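PDB 3WIW: glycosyl hydrolase family 88 from Pedobacter heparinus, which hydrolyses unsaturated glucuronyl saccharides derived from heparin, for which it is specific. Local coordinates for residues A[249-260]-A[311-322]. Residues are numbered along the deposited sequence; the frame is centred on the assembly and turned at random. Where two conformers were deposited one is given.
Sequences AWGLYGYTMSYK and VIASALLDLSTQ
From Ala249 against Ile312 to Lys260 against Gln322, the two helix segments run the same way, their axes 8.7 Å apart at closest and crossing at 26°. They are parallel neighbours in the alpha6/alpha6 barrel; here two alanines, Ala249 and Ala315, let the backbones approach, larger side chains fill in round them, and polar links gather toward the C-terminal end. Ala315 puts its CB 3.6 Å from Tyr253 CA. Beside it, the Leu252 CD2 methyl meets Leu316 CD2, the two side chains crossing at about a right angle. Val311 divides its methyls: CG1 lies against Ala249 CB, while CG2 comes within 3.6 Å of Trp250 CZ3, on a tryptophan predicted to bind substrate. The Tyr253 ring turns an edge to Val311 O; its hydroxyl and Ser314 OG both hydrogen-bond Glu383 of helix 375-392. Thr256 is a knob in the hole formed by Ala315, Asp318, Leu319 and Gln322. With Thr256 CG2 anti to the backbone N (OG1 at chi1 -60°), the methyl enters that hole while Thr256 OG1 bonds back to Leu252 O at 2.9 Å. A glycine here would probably leave the hole unfilled and Leu252 O without its second donor. In the Gln322 conformer described, NE2 donates to Thr256 O over 3.2 Å, from above the carbonyl plane and on the face opposite Lys260 N. Lys260, fully extended, forms a salt bridge from NZ to the syn side of Asp318 OD2 at 2.7 Å. A water accepts from that same NZ and donates to Asp318 OD1 at 2.8 Å.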
# COMPACT_ATOMS: atom_id res chain seq x y z
N ALA A 249 5.05 -3.63 7.10
CA ALA A 249 4.25 -4.13 5.99
C ALA A 249 4.74 -3.55 4.65
O ALA A 249 4.90 -4.29 3.69
CB ALA A 249 2.79 -3.77 6.18
N TRP A 250 5.01 -2.24 4.59
CA TRP A 250 5.51 -1.65 3.34
C TRP A 250 6.84 -2.29 2.95
O TRP A 250 7.10 -2.50 1.77
CB TRP A 250 5.77 -0.17 3.52
CG TRP A 250 4.62 0.77 3.75
CD1 TRP A 250 4.70 1.91 4.53
CD2 TRP A 250 3.31 0.80 3.14
NE1 TRP A 250 3.52 2.59 4.49
CE2 TRP A 250 2.65 1.95 3.63
CE3 TRP A 250 2.61 -0.05 2.26
CZ2 TRP A 250 1.35 2.32 3.23
CZ3 TRP A 250 1.29 0.30 1.88
CH2 TRP A 250 0.68 1.48 2.38
N GLY A 251 7.70 -2.61 3.92
CA GLY A 251 8.95 -3.30 3.64
C GLY A 251 8.72 -4.68 3.05
O GLY A 251 9.30 -5.02 2.01
N LEU A 252 7.88 -5.48 3.70
CA LEU A 252 7.57 -6.82 3.20
C LEU A 252 7.05 -6.74 1.75
O LEU A 252 7.52 -7.46 0.85
CB LEU A 252 6.53 -7.49 4.09
CG LEU A 252 6.07 -8.86 3.61
CD1 LEU A 252 7.23 -9.87 3.54
CD2 LEU A 252 4.93 -9.38 4.50
N TYR A 253 6.05 -5.89 1.55
CA TYR A 253 5.45 -5.74 0.24
C TYR A 253 6.49 -5.22 -0.77
O TYR A 253 6.55 -5.72 -1.89
CB TYR A 253 4.28 -4.78 0.36
CG TYR A 253 3.32 -4.73 -0.80
CD1 TYR A 253 3.71 -4.21 -2.04
CD2 TYR A 253 2.00 -5.15 -0.65
CE1 TYR A 253 2.81 -4.09 -3.10
CE2 TYR A 253 1.09 -5.05 -1.70
CZ TYR A 253 1.51 -4.51 -2.92
OH TYR A 253 0.60 -4.36 -3.95
N GLY A 254 7.27 -4.22 -0.37
CA GLY A 254 8.25 -3.58 -1.24
C GLY A 254 9.21 -4.62 -1.82
O GLY A 254 9.55 -4.54 -3.01
N TYR A 255 9.66 -5.58 -1.01
CA TYR A 255 10.64 -6.58 -1.49
C TYR A 255 9.97 -7.71 -2.25
O TYR A 255 10.57 -8.23 -3.19
CB TYR A 255 11.61 -7.04 -0.37
CG TYR A 255 12.52 -5.88 -0.09
CD1 TYR A 255 13.54 -5.57 -0.98
CD2 TYR A 255 12.27 -5.00 0.96
CE1 TYR A 255 14.34 -4.47 -0.81
CE2 TYR A 255 13.06 -3.87 1.14
CZ TYR A 255 14.09 -3.61 0.24
OH TYR A 255 14.84 -2.48 0.42
N THR A 256 8.75 -8.07 -1.87
CA THR A 256 7.98 -9.06 -2.63
C THR A 256 7.72 -8.53 -4.05
O THR A 256 7.97 -9.23 -5.04
CB THR A 256 6.68 -9.39 -1.88
OG1 THR A 256 7.00 -9.93 -0.59
CG2 THR A 256 5.88 -10.39 -2.68
N MET A 257 7.26 -7.29 -4.13
CA MET A 257 6.99 -6.64 -5.42
C MET A 257 8.30 -6.39 -6.19
O MET A 257 8.34 -6.58 -7.42
CB MET A 257 6.18 -5.36 -5.18
CG MET A 257 6.02 -4.44 -6.38
SD MET A 257 7.42 -3.32 -6.66
CE MET A 257 7.34 -2.34 -5.16
N SER A 258 9.38 -5.98 -5.52
CA SER A 258 10.64 -5.76 -6.23
C SER A 258 11.16 -7.07 -6.80
O SER A 258 11.71 -7.07 -7.89
CB SER A 258 11.70 -5.16 -5.31
OG SER A 258 11.41 -3.79 -5.03
N TYR A 259 11.00 -8.18 -6.07
CA TYR A 259 11.33 -9.48 -6.65
C TYR A 259 10.49 -9.77 -7.89
O TYR A 259 11.01 -10.17 -8.94
CB TYR A 259 11.24 -10.63 -5.64
CG TYR A 259 11.58 -11.95 -6.31
CD1 TYR A 259 12.89 -12.24 -6.70
CD2 TYR A 259 10.58 -12.87 -6.63
CE1 TYR A 259 13.19 -13.43 -7.32
CE2 TYR A 259 10.88 -14.07 -7.25
CZ TYR A 259 12.19 -14.35 -7.60
OH TYR A 259 12.49 -15.53 -8.22
N LYS A 260 9.18 -9.58 -7.79
CA LYS A 260 8.27 -9.86 -8.90
C LYS A 260 8.70 -9.09 -10.15
O LYS A 260 8.69 -9.64 -11.26
CB LYS A 260 6.86 -9.46 -8.49
CG LYS A 260 5.76 -9.76 -9.49
CD LYS A 260 4.45 -9.32 -8.80
CE LYS A 260 3.18 -9.79 -9.46
NZ LYS A 260 2.05 -9.24 -8.66
N VAL A 311 -1.98 -5.00 3.91
CA VAL A 311 -0.75 -4.93 3.13
C VAL A 311 0.04 -6.22 3.31
O VAL A 311 0.53 -6.80 2.33
CB VAL A 311 0.06 -3.68 3.50
CG1 VAL A 311 1.44 -3.69 2.82
CG2 VAL A 311 -0.71 -2.40 3.14
N ILE A 312 0.14 -6.69 4.55
CA ILE A 312 0.84 -7.94 4.82
C ILE A 312 0.17 -9.12 4.12
O ILE A 312 0.87 -9.94 3.51
CB ILE A 312 0.96 -8.21 6.35
CG1 ILE A 312 1.97 -7.22 6.95
CG2 ILE A 312 1.39 -9.64 6.61
CD1 ILE A 312 1.84 -7.07 8.46
N ALA A 313 -1.16 -9.22 4.20
CA ALA A 313 -1.86 -10.31 3.54
C ALA A 313 -1.60 -10.29 2.02
O ALA A 313 -1.28 -11.33 1.43
CB ALA A 313 -3.35 -10.26 3.84
N SER A 314 -1.73 -9.12 1.39
CA SER A 314 -1.52 -9.04 -0.05
C SER A 314 -0.09 -9.48 -0.40
O SER A 314 0.11 -10.29 -1.30
CB SER A 314 -1.80 -7.65 -0.57
OG SER A 314 -1.80 -7.73 -1.97
N ALA A 315 0.89 -8.98 0.35
CA ALA A 315 2.28 -9.33 0.08
C ALA A 315 2.53 -10.82 0.28
O ALA A 315 3.21 -11.44 -0.55
CB ALA A 315 3.21 -8.51 0.96
N LEU A 316 2.03 -11.38 1.38
CA LEU A 316 2.26 -12.80 1.66
C LEU A 316 1.66 -13.71 0.60
O LEU A 316 2.21 -14.77 0.28
CB LEU A 316 1.78 -13.19 3.06
CG LEU A 316 2.59 -12.63 4.23
CD1 LEU A 316 1.95 -13.11 5.51
CD2 LEU A 316 4.05 -13.07 4.16
N LEU A 317 0.53 -13.29 0.03
CA LEU A 317 -0.06 -14.08 -1.06
C LEU A 317 0.85 -14.09 -2.29
O LEU A 317 1.08 -15.15 -2.86
CB LEU A 317 -1.45 -13.54 -1.41
CG LEU A 317 -2.50 -13.83 -0.34
CD1 LEU A 317 -3.74 -12.95 -0.54
CD2 LEU A 317 -2.86 -15.32 -0.32
N ASP A 318 1.40 -12.94 -2.68
CA ASP A 318 2.37 -12.96 -3.77
C ASP A 318 3.63 -13.72 -3.38
O ASP A 318 4.18 -14.46 -4.18
CB ASP A 318 2.71 -11.56 -4.27
CG ASP A 318 1.87 -11.14 -5.47
OD1 ASP A 318 0.78 -11.73 -5.70
OD2 ASP A 318 2.30 -10.21 -6.16
N LEU A 319 4.10 -13.56 -2.14
CA LEU A 319 5.31 -14.26 -1.72
C LEU A 319 5.10 -15.76 -1.81
O LEU A 319 6.01 -16.50 -2.23
CB LEU A 319 5.68 -13.85 -0.29
CG LEU A 319 7.03 -14.36 0.22
CD1 LEU A 319 8.18 -13.85 -0.63
CD2 LEU A 319 7.23 -13.98 1.69
N SER A 320 3.90 -16.22 -1.43
CA SER A 320 3.59 -17.65 -1.45
C SER A 320 3.75 -18.27 -2.85
O SER A 320 4.04 -19.48 -2.98
CB SER A 320 2.19 -17.92 -0.88
OG SER A 320 1.16 -17.69 -1.82
N THR A 321 3.58 -17.47 -3.91
CA THR A 321 3.67 -17.98 -5.27
C THR A 321 5.08 -17.90 -5.84
O THR A 321 5.37 -18.47 -6.90
CB THR A 321 2.71 -17.24 -6.23
OG1 THR A 321 3.17 -15.89 -6.43
CG2 THR A 321 1.29 -17.25 -5.67
N GLN A 322 5.96 -17.16 -5.15
CA GLN A 322 7.31 -16.89 -5.64
C GLN A 322 8.35 -17.84 -5.05
O GLN A 322 9.35 -18.15 -5.69
CB GLN A 322 7.72 -15.46 -5.31
CG GLN A 322 6.88 -14.39 -5.95
CD GLN A 322 7.10 -13.05 -5.29
OE1 GLN A 322 7.61 -12.96 -4.17
NE2 GLN A 322 6.71 -12.01 -5.97
O HOH W 1 9.84 -17.35 -8.24
O HOH W 2 -0.32 -11.12 -8.18